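Local coordinates for penaeus monodon metallodensovirus major capsid protein (Penaeus monodon metallodensovirus, PDB 6WH7) that forms the icosahedral shell of a shrimp densovirus, sixty copies of it assembling into the capsid that probably protects and carries the viral genome, at residues W85-F90 / S181-L186; Y91-T96 / G103-K108; T76-I81 / D196-P201; P155-S160 / L273-I278. All blocks are in the same frame, centred on the assembly; numbering follows the deposited sequence.

Contact 1: residues W85-F90 / S181-L186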
loop_
_atom_site.group_PDB
_atom_site.type_symbol
_atom_site.label_atom_id
_atom_site.label_comp_id
_atom_site.label_asym_id
_atom_site.label_seq_id
_atom_site.Cartn_x
_atom_site.Cartn_y
_atom_site.Cartn_z
ATOM N N TRP A 85 58.628 -53.432 56.305
ATOM C CA TRP A 85 57.571 -52.446 56.216
ATOM C C TRP A 85 56.211 -53.074 56.420
ATOM O O TRP A 85 55.205 -52.366 56.396
ATOM C CB TRP A 85 57.627 -51.759 54.856
ATOM C CG TRP A 85 56.989 -52.550 53.774
ATOM C CD1 TRP A 85 57.403 -53.737 53.271
ATOM C CD2 TRP A 85 55.870 -52.149 52.985
ATOM N NE1 TRP A 85 56.562 -54.145 52.268
ATOM C CE2 TRP A 85 55.620 -53.172 52.067
ATOM C CE3 TRP A 85 55.036 -51.029 52.986
ATOM C CZ2 TRP A 85 54.579 -53.109 51.157
ATOM C CZ3 TRP A 85 54.010 -50.968 52.086
ATOM C CH2 TRP A 85 53.785 -52.002 51.182
ATOM N N ASN A 86 56.155 -54.388 56.581
ATOM C CA ASN A 86 54.926 -55.073 56.922
ATOM C C ASN A 86 54.777 -55.309 58.412
ATOM O O ASN A 86 53.809 -55.940 58.830
ATOM C CB ASN A 86 54.802 -56.387 56.148
ATOM C CG ASN A 86 55.958 -57.311 56.368
ATOM O OD1 ASN A 86 57.025 -56.899 56.803
ATOM N ND2 ASN A 86 55.751 -58.584 56.077
ATOM N N VAL A 87 55.694 -54.800 59.218
ATOM C CA VAL A 87 55.669 -54.973 60.660
ATOM C C VAL A 87 55.093 -53.710 61.282
ATOM O O VAL A 87 55.484 -52.599 60.913
ATOM C CB VAL A 87 57.078 -55.263 61.196
ATOM C CG1 VAL A 87 57.055 -55.474 62.685
ATOM C CG2 VAL A 87 57.663 -56.449 60.484
ATOM N N MET A 88 54.149 -53.877 62.210
ATOM C CA MET A 88 53.601 -52.728 62.924
ATOM C C MET A 88 54.690 -51.968 63.660
ATOM O O MET A 88 54.697 -50.736 63.676
ATOM C CB MET A 88 52.524 -53.181 63.906
ATOM C CG MET A 88 51.231 -53.628 63.286
ATOM S SD MET A 88 50.345 -52.294 62.488
ATOM C CE MET A 88 49.902 -51.318 63.915
ATOM N N ARG A 89 55.625 -52.691 64.268
ATOM C CA ARG A 89 56.689 -52.078 65.047
ATOM C C ARG A 89 57.550 -51.143 64.217
ATOM O O ARG A 89 58.217 -50.266 64.771
ATOM C CB ARG A 89 57.539 -53.181 65.652
ATOM C CG ARG A 89 58.578 -52.721 66.600
ATOM C CD ARG A 89 59.364 -53.891 67.066
ATOM N NE ARG A 89 58.548 -54.828 67.825
ATOM C CZ ARG A 89 58.370 -54.749 69.134
ATOM N NH1 ARG A 89 58.966 -53.789 69.822
ATOM N NH2 ARG A 89 57.614 -55.634 69.758
ATOM N N PHE A 90 57.534 -51.304 62.900
ATOM C CA PHE A 90 58.352 -50.485 62.021
ATOM C C PHE A 90 57.871 -49.043 62.002
ATOM O O PHE A 90 58.678 -48.112 62.009
ATOM C CB PHE A 90 58.323 -51.112 60.629
ATOM C CG PHE A 90 59.099 -50.372 59.587
ATOM C CD1 PHE A 90 60.473 -50.444 59.550
ATOM C CD2 PHE A 90 58.449 -49.682 58.589
ATOM C CE1 PHE A 90 61.177 -49.793 58.578
ATOM C CE2 PHE A 90 59.150 -49.039 57.616
ATOM C CZ PHE A 90 60.514 -49.093 57.609
ATOM N N SER A 181 65.487 -54.171 67.679
ATOM C CA SER A 181 65.826 -52.809 68.055
ATOM C C SER A 181 66.540 -52.061 66.949
ATOM O O SER A 181 66.726 -50.848 67.056
ATOM C CB SER A 181 66.705 -52.814 69.299
ATOM O OG SER A 181 67.945 -53.437 69.030
ATOM N N SER A 182 66.980 -52.764 65.919
ATOM C CA SER A 182 67.648 -52.177 64.774
ATOM C C SER A 182 66.699 -51.939 63.612
ATOM O O SER A 182 67.155 -51.637 62.510
ATOM C CB SER A 182 68.805 -53.062 64.343
ATOM O OG SER A 182 69.505 -52.456 63.287
ATOM N N MET A 183 65.396 -52.106 63.831
ATOM C CA MET A 183 64.451 -52.290 62.735
ATOM C C MET A 183 64.451 -51.118 61.762
ATOM O O MET A 183 64.470 -51.318 60.543
ATOM C CB MET A 183 63.053 -52.517 63.297
ATOM C CG MET A 183 62.025 -52.826 62.244
ATOM S SD MET A 183 60.435 -53.251 62.947
ATOM C CE MET A 183 60.794 -54.878 63.569
ATOM N N ARG A 184 64.417 -49.886 62.270
ATOM C CA ARG A 184 64.163 -48.767 61.368
ATOM C C ARG A 184 65.371 -48.397 60.525
ATOM O O ARG A 184 65.210 -48.053 59.352
ATOM C CB ARG A 184 63.660 -47.548 62.124
ATOM C CG ARG A 184 62.219 -47.642 62.515
ATOM C CD ARG A 184 61.799 -46.357 63.146
ATOM N NE ARG A 184 61.926 -45.254 62.205
ATOM C CZ ARG A 184 60.986 -44.897 61.347
ATOM N NH1 ARG A 184 59.837 -45.546 61.317
ATOM N NH2 ARG A 184 61.192 -43.885 60.527
ATOM N N GLU A 185 66.581 -48.431 61.067
ATOM C CA GLU A 185 67.724 -48.321 60.173
ATOM C C GLU A 185 67.864 -49.656 59.474
ATOM O O GLU A 185 67.989 -50.693 60.128
ATOM C CB GLU A 185 69.005 -47.928 60.910
ATOM C CG GLU A 185 69.682 -48.972 61.775
ATOM C CD GLU A 185 69.021 -49.122 63.104
ATOM O OE1 GLU A 185 67.926 -48.562 63.275
ATOM O OE2 GLU A 185 69.608 -49.766 63.994
ATOM N N LEU A 186 67.818 -49.652 58.151
ATOM C CA LEU A 186 67.435 -50.879 57.472
ATOM C C LEU A 186 68.719 -51.661 57.284
ATOM O O LEU A 186 69.458 -51.478 56.320
ATOM C CB LEU A 186 66.766 -50.534 56.151
ATOM C CG LEU A 186 65.544 -49.630 56.295
ATOM C CD1 LEU A 186 65.136 -49.061 54.965
ATOM C CD2 LEU A 186 64.396 -50.392 56.894
#
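Met183 reaches across to Phe90, and its sulfur settles against the backbone there, SD lying 3.5 Å from Phe90 N. The chain runs straight out from its own backbone, CG anti to N (chi1 -175°), and bends only at the last torsion (chi3 -73°), which carries the methyl group between Val87 and Arg89: CE is 3.9 Å from Val87 CG1. Beside it the Phe90 ring is met at its edge, where Met183 CG lies in the ring plane and Leu186 CD2 approaches CE1 of Phe90 to 3.7 Å. This is the tightly packed side, closed further by Leu293 and Thr295 of strand 287-302. One polar bond crosses the contact. Arg184 NH1 donates to Phe90 O over 2.9 Å, in the carbonyl plane and close to the plane of the guanidinium, though the bond is bent at the hydrogen (140°). The same nitrogen also bonds Thr295. The guanidinium carbon stands 5.7 Å from the centroid of the Phe90 ring, at most a weak cation-pi attraction. The looser side is that of Arg89, which is partly exposed: of its side chain the aliphatic part crosses Met183 at about a right angle, while the charged end forms a salt bridge with Glu93. The arrangement is that of a short helix, 88-92, in the connection that follows strand 79-83, held by the loop 181-186 against strand 287-302 of the jelly-roll beta-barrel characteristic of parvovirus capsid proteins.

Contact 2: residues Y91-T96 / G103-K108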
loop_
_atom_site.group_PDB
_atom_site.type_symbol
_atom_site.label_atom_id
_atom_site.label_comp_id
_atom_site.label_asym_id
_atom_site.label_seq_id
_atom_site.Cartn_x
_atom_site.Cartn_y
_atom_site.Cartn_z
ATOM N N TYR A 91 56.560 -48.843 61.949
ATOM C CA TYR A 91 55.981 -47.519 61.786
ATOM C C TYR A 91 55.792 -46.753 63.087
ATOM O O TYR A 91 56.095 -45.561 63.159
ATOM C CB TYR A 91 54.649 -47.657 61.071
ATOM C CG TYR A 91 54.805 -48.239 59.712
ATOM C CD1 TYR A 91 55.042 -47.431 58.623
ATOM C CD2 TYR A 91 54.743 -49.602 59.516
ATOM C CE1 TYR A 91 55.191 -47.958 57.380
ATOM C CE2 TYR A 91 54.891 -50.135 58.277
ATOM C CZ TYR A 91 55.112 -49.309 57.209
ATOM O OH TYR A 91 55.263 -49.833 55.954
ATOM N N CYS A 92 55.252 -47.404 64.105
ATOM C CA CYS A 92 54.834 -46.730 65.324
ATOM C C CYS A 92 55.840 -46.845 66.454
ATOM O O CYS A 92 55.560 -46.393 67.564
ATOM C CB CYS A 92 53.461 -47.245 65.759
ATOM S SG CYS A 92 53.270 -49.001 65.686
ATOM N N GLU A 93 56.995 -47.434 66.200
ATOM C CA GLU A 93 58.012 -47.626 67.215
ATOM C C GLU A 93 59.360 -47.319 66.597
ATOM O O GLU A 93 59.666 -47.805 65.506
ATOM C CB GLU A 93 57.942 -49.052 67.750
ATOM C CG GLU A 93 58.975 -49.424 68.738
ATOM C CD GLU A 93 58.644 -50.730 69.395
ATOM O OE1 GLU A 93 57.552 -51.257 69.109
ATOM O OE2 GLU A 93 59.467 -51.243 70.179
ATOM N N TYR A 94 60.159 -46.506 67.273
ATOM C CA TYR A 94 61.338 -45.917 66.654
ATOM C C TYR A 94 62.543 -46.709 67.129
ATOM O O TYR A 94 63.078 -46.456 68.207
ATOM C CB TYR A 94 61.430 -44.447 67.042
ATOM C CG TYR A 94 62.487 -43.633 66.347
ATOM C CD1 TYR A 94 62.309 -43.219 65.041
ATOM C CD2 TYR A 94 63.631 -43.227 67.009
ATOM C CE1 TYR A 94 63.245 -42.462 64.404
ATOM C CE2 TYR A 94 64.578 -42.465 66.375
ATOM C CZ TYR A 94 64.377 -42.086 65.070
ATOM O OH TYR A 94 65.311 -41.325 64.420
ATOM N N ASN A 95 63.025 -47.608 66.286
ATOM C CA ASN A 95 64.143 -48.475 66.629
ATOM C C ASN A 95 65.307 -48.035 65.762
ATOM O O ASN A 95 65.401 -48.414 64.595
ATOM C CB ASN A 95 63.791 -49.936 66.388
ATOM C CG ASN A 95 62.718 -50.441 67.317
ATOM O OD1 ASN A 95 61.702 -50.965 66.877
ATOM N ND2 ASN A 95 62.956 -50.327 68.610
ATOM N N THR A 96 66.212 -47.274 66.354
ATOM C CA THR A 96 67.324 -46.699 65.625
ATOM C C THR A 96 68.446 -46.466 66.614
ATOM O O THR A 96 68.187 -46.077 67.752
ATOM C CB THR A 96 66.930 -45.384 64.949
ATOM O OG1 THR A 96 65.814 -45.602 64.084
ATOM C CG2 THR A 96 68.078 -44.849 64.130
ATOM N N GLY A 103 65.458 -48.145 75.779
ATOM C CA GLY A 103 64.247 -48.015 76.574
ATOM C C GLY A 103 63.015 -47.942 75.701
ATOM O O GLY A 103 62.989 -48.488 74.592
ATOM N N ASN A 104 61.990 -47.268 76.218
ATOM C CA ASN A 104 60.687 -47.271 75.566
ATOM C C ASN A 104 60.759 -46.353 74.355
ATOM O O ASN A 104 60.833 -45.131 74.489
ATOM C CB ASN A 104 59.617 -46.804 76.550
ATOM C CG ASN A 104 58.212 -46.897 75.991
ATOM O OD1 ASN A 104 58.009 -46.959 74.784
ATOM N ND2 ASN A 104 57.228 -46.890 76.879
ATOM N N VAL A 105 60.686 -46.948 73.166
ATOM C CA VAL A 105 60.774 -46.219 71.913
ATOM C C VAL A 105 59.422 -45.991 71.276
ATOM O O VAL A 105 59.354 -45.479 70.155
ATOM C CB VAL A 105 61.731 -46.929 70.946
ATOM C CG1 VAL A 105 63.129 -46.780 71.450
ATOM C CG2 VAL A 105 61.399 -48.387 70.881
ATOM N N HIS A 106 58.348 -46.388 71.939
ATOM C CA HIS A 106 57.017 -46.202 71.393
ATOM C C HIS A 106 56.672 -44.726 71.325
ATOM O O HIS A 106 57.057 -43.939 72.189
ATOM C CB HIS A 106 56.006 -46.944 72.253
ATOM C CG HIS A 106 56.251 -48.415 72.319
ATOM N ND1 HIS A 106 55.876 -49.276 71.313
ATOM C CD2 HIS A 106 56.889 -49.170 73.243
ATOM C CE1 HIS A 106 56.236 -50.505 71.635
ATOM N NE2 HIS A 106 56.859 -50.467 72.798
ATOM N N HIS A 107 55.955 -44.349 70.279
ATOM C CA HIS A 107 55.482 -42.985 70.168
ATOM C C HIS A 107 54.358 -42.767 71.167
ATOM O O HIS A 107 53.634 -43.695 71.528
ATOM C CB HIS A 107 55.011 -42.713 68.745
ATOM C CG HIS A 107 54.800 -41.266 68.442
ATOM N ND1 HIS A 107 53.649 -40.595 68.781
ATOM C CD2 HIS A 107 55.591 -40.366 67.819
ATOM C CE1 HIS A 107 53.743 -39.339 68.388
ATOM N NE2 HIS A 107 54.911 -39.175 67.800
ATOM N N LYS A 108 54.224 -41.531 71.641
ATOM C CA LYS A 108 53.248 -41.289 72.692
ATOM C C LYS A 108 51.820 -41.331 72.181
ATOM O O LYS A 108 50.910 -41.605 72.965
ATOM C CB LYS A 108 53.511 -39.958 73.380
ATOM C CG LYS A 108 54.783 -39.943 74.160
ATOM C CD LYS A 108 54.903 -38.713 74.987
ATOM C CE LYS A 108 53.914 -38.766 76.117
ATOM N NZ LYS A 108 54.201 -39.881 77.045
#
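Backbone bonding joins Tyr94 to Val105 and, more weakly, Cys92 to His107. Tyr94 N donates to Val105 O over 3.2 Å in a nearly straight bond (169°), the donor standing above the carbonyl plane; the partner bond, His107 N to Cys92 O, is weak at 3.4 Å. Together they frame a single beta bridge between Glu93 and His106. A side-chain bond shapes the second segment: Asn104 OD1 accepts from His106 N, 2.9 Å away, an Asx turn that leads the chain into this bridge. His107 then takes the N-cap position of helix 108-113, its ND1 bonding Asn109 N, so the bridge ties the end of one short helix, 88-92, to the start of another. Among the side chains, Val105 supplies the close van der Waals packing, CG2 lying 3.4 Å from Glu93 CG and the side chain crossing that of Asn95 at about a right angle. Glu93 and His106 run side by side, pointing the same way, with Glu93 CG over one face of the imidazole and the carboxylate turned 49° from the ring. Tyr234 binds Glu93 OE1 through its hydroxyl and His106 ND1 weakly. At the subunit boundary, Asn104 OD1 also bonds Asn312 ND2 of a neighbouring subunit.

Contact 3: residues T76-I81 / D196-P201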
loop_
_atom_site.group_PDB
_atom_site.type_symbol
_atom_site.label_atom_id
_atom_site.label_comp_id
_atom_site.label_asym_id
_atom_site.label_seq_id
_atom_site.Cartn_x
_atom_site.Cartn_y
_atom_site.Cartn_z
ATOM N N THR A 76 76.562 -56.867 49.374
ATOM C CA THR A 76 77.011 -57.411 48.104
ATOM C C THR A 76 75.825 -57.512 47.156
ATOM O O THR A 76 74.675 -57.373 47.567
ATOM C CB THR A 76 77.683 -58.765 48.323
ATOM O OG1 THR A 76 76.743 -59.699 48.853
ATOM C CG2 THR A 76 78.831 -58.626 49.290
ATOM N N PRO A 77 76.067 -57.720 45.858
ATOM C CA PRO A 77 74.942 -57.789 44.917
ATOM C C PRO A 77 74.060 -59.007 45.093
ATOM O O PRO A 77 72.936 -59.011 44.578
ATOM C CB PRO A 77 75.633 -57.797 43.553
ATOM C CG PRO A 77 76.967 -58.343 43.827
ATOM C CD PRO A 77 77.352 -57.759 45.142
ATOM N N THR A 78 74.529 -60.044 45.778
ATOM C CA THR A 78 73.697 -61.216 46.012
ATOM C C THR A 78 72.731 -60.992 47.167
ATOM O O THR A 78 71.568 -61.397 47.099
ATOM C CB THR A 78 74.583 -62.428 46.284
ATOM O OG1 THR A 78 75.414 -62.666 45.145
ATOM C CG2 THR A 78 73.747 -63.654 46.546
ATOM N N GLU A 79 73.199 -60.362 48.233
ATOM C CA GLU A 79 72.381 -60.068 49.394
ATOM C C GLU A 79 71.545 -58.809 49.173
ATOM O O GLU A 79 71.872 -57.951 48.352
ATOM C CB GLU A 79 73.275 -59.942 50.624
ATOM C CG GLU A 79 74.318 -58.877 50.494
ATOM C CD GLU A 79 75.359 -58.929 51.591
ATOM O OE1 GLU A 79 75.133 -59.621 52.596
ATOM O OE2 GLU A 79 76.402 -58.262 51.460
ATOM N N MET A 80 70.439 -58.719 49.907
ATOM C CA MET A 80 69.512 -57.605 49.781
ATOM C C MET A 80 69.106 -57.127 51.166
ATOM O O MET A 80 69.162 -57.875 52.140
ATOM C CB MET A 80 68.262 -58.007 49.001
ATOM C CG MET A 80 67.332 -58.865 49.815
ATOM S SD MET A 80 66.127 -59.773 48.867
ATOM C CE MET A 80 67.057 -61.257 48.590
ATOM N N ILE A 81 68.697 -55.869 51.246
ATOM C CA ILE A 81 68.110 -55.317 52.461
ATOM C C ILE A 81 66.623 -55.611 52.453
ATOM O O ILE A 81 65.934 -55.353 51.465
ATOM C CB ILE A 81 68.362 -53.807 52.571
ATOM C CG1 ILE A 81 69.842 -53.518 52.739
ATOM C CG2 ILE A 81 67.605 -53.232 53.740
ATOM C CD1 ILE A 81 70.389 -54.062 54.003
ATOM N N ASP A 196 72.806 -74.430 43.992
ATOM C CA ASP A 196 74.142 -73.909 43.732
ATOM C C ASP A 196 74.144 -72.458 43.272
ATOM O O ASP A 196 75.222 -71.880 43.106
ATOM C CB ASP A 196 74.863 -74.779 42.696
ATOM C CG ASP A 196 75.319 -76.109 43.267
ATOM O OD1 ASP A 196 75.348 -76.246 44.508
ATOM O OD2 ASP A 196 75.657 -77.014 42.474
ATOM N N ASN A 197 72.978 -71.856 43.069
ATOM C CA ASN A 197 72.884 -70.555 42.426
ATOM C C ASN A 197 72.747 -69.456 43.464
ATOM O O ASN A 197 72.040 -69.616 44.462
ATOM C CB ASN A 197 71.691 -70.492 41.470
ATOM C CG ASN A 197 71.869 -71.366 40.250
ATOM O OD1 ASN A 197 72.987 -71.680 39.855
ATOM N ND2 ASN A 197 70.760 -71.766 39.647
ATOM N N ALA A 198 73.415 -68.340 43.217
ATOM C CA ALA A 198 73.235 -67.132 44.007
ATOM C C ALA A 198 72.353 -66.193 43.201
ATOM O O ALA A 198 72.785 -65.646 42.183
ATOM C CB ALA A 198 74.575 -66.488 44.341
ATOM N N ILE A 199 71.116 -66.014 43.655
ATOM C CA ILE A 199 70.171 -65.164 42.951
ATOM C C ILE A 199 70.599 -63.711 43.093
ATOM O O ILE A 199 71.028 -63.273 44.167
ATOM C CB ILE A 199 68.756 -65.367 43.515
ATOM C CG1 ILE A 199 68.368 -66.845 43.574
ATOM C CG2 ILE A 199 67.753 -64.610 42.698
ATOM C CD1 ILE A 199 68.277 -67.525 42.257
ATOM N N ILE A 200 70.493 -62.950 42.010
ATOM C CA ILE A 200 70.569 -61.497 42.063
ATOM C C ILE A 200 69.156 -60.977 42.331
ATOM O O ILE A 200 68.259 -61.233 41.515
ATOM C CB ILE A 200 71.132 -60.904 40.768
ATOM C CG1 ILE A 200 72.549 -61.408 40.517
ATOM C CG2 ILE A 200 71.126 -59.402 40.830
ATOM C CD1 ILE A 200 73.518 -61.024 41.582
ATOM N N PRO A 201 68.922 -60.270 43.435
ATOM C CA PRO A 201 67.538 -59.966 43.825
ATOM C C PRO A 201 66.755 -59.201 42.777
ATOM O O PRO A 201 65.587 -59.516 42.532
ATOM C CB PRO A 201 67.726 -59.147 45.104
ATOM C CG PRO A 201 69.018 -59.605 45.643
ATOM C CD PRO A 201 69.882 -59.830 44.453
#
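The turn that leads into strand 79-83, an inner strand of a five-stranded antiparallel sheet, is packed here by the loop that runs into helix 201-204. Pro201 fills the centre of the contact. Its CG lies 3.8 Å from Met80 CB and also close to Thr78 O, while its CD faces Pro77 O. Met80 places CG between its backbone N and carbonyl carbon (chi1 75°), and the bend at chi3 brings CE back to 3.9 Å from Pro201 CG, so both ends of the methionine side chain lie against the proline ring. On the other flank the methyl groups of Thr78 and Ala198 meet, CG2 to CB, at 3.7 Å, and Ile200 CD1 rests near Pro77 O at the same distance. The junction is therefore made by van der Waals packing. A polar tie lies to one side of it: Glu79 OE1 forms a salt bridge with Lys173, which would help fix the orientation of the carboxylate. Outside the chain, Ile200 packs on Phe69 of a neighbouring subunit and Ile199 on Val314 of another. The packing of a loop on the turn before a strand, in the jelly-roll of a parvovirus capsid protein, lies here where capsid subunits meet.

Contact 4: residues P155-S160 / L273-I278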
loop_
_atom_site.group_PDB
_atom_site.type_symbol
_atom_site.label_atom_id
_atom_site.label_comp_id
_atom_site.label_asym_id
_atom_site.label_seq_id
_atom_site.Cartn_x
_atom_site.Cartn_y
_atom_site.Cartn_z
ATOM N N PRO A 155 76.236 -44.707 40.127
ATOM C CA PRO A 155 75.467 -45.912 40.447
ATOM C C PRO A 155 74.019 -45.620 40.797
ATOM O O PRO A 155 73.540 -44.489 40.682
ATOM C CB PRO A 155 76.212 -46.493 41.648
ATOM C CG PRO A 155 77.551 -45.947 41.552
ATOM C CD PRO A 155 77.374 -44.566 41.042
ATOM N N TYR A 156 73.314 -46.659 41.222
ATOM C CA TYR A 156 71.947 -46.540 41.691
ATOM C C TYR A 156 71.722 -47.602 42.747
ATOM O O TYR A 156 72.451 -48.592 42.822
ATOM C CB TYR A 156 70.942 -46.685 40.550
ATOM C CG TYR A 156 71.159 -47.919 39.718
ATOM C CD1 TYR A 156 70.646 -49.145 40.102
ATOM C CD2 TYR A 156 71.872 -47.854 38.538
ATOM C CE1 TYR A 156 70.854 -50.259 39.342
ATOM C CE2 TYR A 156 72.075 -48.961 37.778
ATOM C CZ TYR A 156 71.570 -50.160 38.179
ATOM O OH TYR A 156 71.784 -51.267 37.407
ATOM N N MET A 157 70.719 -47.383 43.579
ATOM C CA MET A 157 70.255 -48.399 44.504
ATOM C C MET A 157 68.927 -48.925 43.994
ATOM O O MET A 157 68.068 -48.151 43.569
ATOM C CB MET A 157 70.109 -47.849 45.922
ATOM C CG MET A 157 69.663 -48.888 46.925
ATOM S SD MET A 157 69.591 -48.273 48.600
ATOM C CE MET A 157 68.159 -47.224 48.488
ATOM N N ILE A 158 68.770 -50.238 44.013
ATOM C CA ILE A 158 67.591 -50.877 43.452
ATOM C C ILE A 158 66.579 -51.076 44.566
ATOM O O ILE A 158 66.864 -51.754 45.554
ATOM C CB ILE A 158 67.948 -52.216 42.794
ATOM C CG1 ILE A 158 69.006 -52.012 41.723
ATOM C CG2 ILE A 158 66.726 -52.822 42.167
ATOM C CD1 ILE A 158 69.568 -53.281 41.194
ATOM N N HIS A 159 65.404 -50.484 44.417
ATOM C CA HIS A 159 64.281 -50.800 45.282
ATOM C C HIS A 159 63.435 -51.848 44.582
ATOM O O HIS A 159 62.937 -51.612 43.480
ATOM C CB HIS A 159 63.425 -49.582 45.591
ATOM C CG HIS A 159 62.343 -49.868 46.579
ATOM N ND1 HIS A 159 62.588 -50.008 47.923
ATOM C CD2 HIS A 159 61.036 -50.160 46.404
ATOM C CE1 HIS A 159 61.462 -50.298 48.546
ATOM N NE2 HIS A 159 60.506 -50.401 47.645
ATOM N N SER A 160 63.261 -52.990 45.223
ATOM C CA SER A 160 62.539 -54.102 44.638
ATOM C C SER A 160 61.272 -54.358 45.431
ATOM O O SER A 160 61.311 -54.440 46.660
ATOM C CB SER A 160 63.409 -55.352 44.618
ATOM O OG SER A 160 64.553 -55.156 43.815
ATOM N N LEU A 273 65.936 -53.697 49.206
ATOM C CA LEU A 273 66.949 -52.802 48.684
ATOM C C LEU A 273 68.156 -53.617 48.265
ATOM O O LEU A 273 68.537 -54.573 48.941
ATOM C CB LEU A 273 67.343 -51.744 49.708
ATOM C CG LEU A 273 66.208 -50.777 50.005
ATOM C CD1 LEU A 273 66.593 -49.810 51.083
ATOM C CD2 LEU A 273 65.814 -50.047 48.754
ATOM N N SER A 274 68.749 -53.238 47.143
ATOM C CA SER A 274 69.818 -54.022 46.557
ATOM C C SER A 274 70.672 -53.097 45.713
ATOM O O SER A 274 70.246 -52.009 45.330
ATOM C CB SER A 274 69.256 -55.171 45.720
ATOM O OG SER A 274 70.286 -55.949 45.156
ATOM N N PHE A 275 71.889 -53.539 45.438
ATOM C CA PHE A 275 72.728 -52.769 44.549
ATOM C C PHE A 275 73.051 -53.584 43.310
ATOM O O PHE A 275 73.099 -54.814 43.368
ATOM C CB PHE A 275 74.030 -52.338 45.228
ATOM C CG PHE A 275 73.825 -51.404 46.367
ATOM C CD1 PHE A 275 73.606 -50.066 46.145
ATOM C CD2 PHE A 275 73.860 -51.862 47.661
ATOM C CE1 PHE A 275 73.415 -49.211 47.187
ATOM C CE2 PHE A 275 73.672 -51.004 48.706
ATOM C CZ PHE A 275 73.450 -49.681 48.468
ATOM N N PRO A 276 73.261 -52.932 42.174
ATOM C CA PRO A 276 73.613 -53.655 40.968
ATOM C C PRO A 276 74.994 -54.265 41.090
ATOM O O PRO A 276 75.896 -53.660 41.682
ATOM C CB PRO A 276 73.578 -52.566 39.890
ATOM C CG PRO A 276 73.867 -51.335 40.623
ATOM C CD PRO A 276 73.179 -51.487 41.932
ATOM N N PRO A 277 75.190 -55.476 40.577
ATOM C CA PRO A 277 76.538 -56.044 40.549
ATOM C C PRO A 277 77.413 -55.285 39.569
ATOM O O PRO A 277 77.065 -55.125 38.398
ATOM C CB PRO A 277 76.300 -57.484 40.094
ATOM C CG PRO A 277 75.051 -57.420 39.330
ATOM C CD PRO A 277 74.205 -56.382 39.978
ATOM N N ILE A 278 78.571 -54.840 40.047
ATOM C CA ILE A 278 79.530 -54.135 39.207
ATOM C C ILE A 278 80.902 -54.684 39.552
ATOM O O ILE A 278 81.332 -54.585 40.705
ATOM C CB ILE A 278 79.500 -52.614 39.420
ATOM C CG1 ILE A 278 78.074 -52.082 39.364
ATOM C CG2 ILE A 278 80.238 -51.945 38.305
ATOM C CD1 ILE A 278 77.951 -50.644 39.748
#
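Ile158 and Ser274 form the hydrogen-bonded pair of two antiparallel strands. Ile158 N donates to Ser274 O over 2.7 Å (161°), and Ser274 N returns a bond to Ile158 O over 2.9 Å. The next pair, His159 with Leu273, is non-hydrogen-bonded, and there Leu273 CA contributes a CA-H...O contact to Ile158 O.

Aromatic contacts come next. Pro276 CG lies over one face of the Tyr156 ring, 3.8 Å from its centroid and displaced toward the rim, a CH-pi contact. Tyr156 owes this position to a first torsion of 52°, which sets its CG between backbone N and carbonyl carbon and turns the ring across the proline. Met157 and Phe275 make a Met-aromatic contact, the sulfur sitting obliquely 4.8 Å from the ring centroid. Leu273 CD2 comes to the imidazole of His159 at its edge, 3.3 Å from ND1.

Purely apolar packing completes the set: Met157 CE touches Leu273 CD2 at 3.7 Å, and Ile158 CD1 lies against Pro276.

Met157, Leu273 and Phe275 turn into the barrel interior and pack on strands 59-75, 118-135 and 287-302 of the opposing sheet. Tyr156 stacks on Tyr210, and within its own sheet strand 157-162 is hydrogen-bonded to 207-211, just as 270-274 is to 79-83.

All four contacts are largely buried, but their settings differ. Contact 1 lies deepest, about 7 Å between its centre and that of the chain, and no other subunit touches it; contact 2 shares helix 88-92 with it and is joined to it by probable hydrogen bonds, yet reaches a subunit boundary. Contacts 3 and 4 lie farther out, their centres about 11 Å apart, on neighbouring strands of one sheet, and both meet the same adjacent subunit. The chemistry follows place: sulfur and aromatic packing with one arginine bond in contact 1, an isolated bridge with charged and polar side chains in contact 2, van der Waals contact in contact 3, regular strand pairing in contact 4.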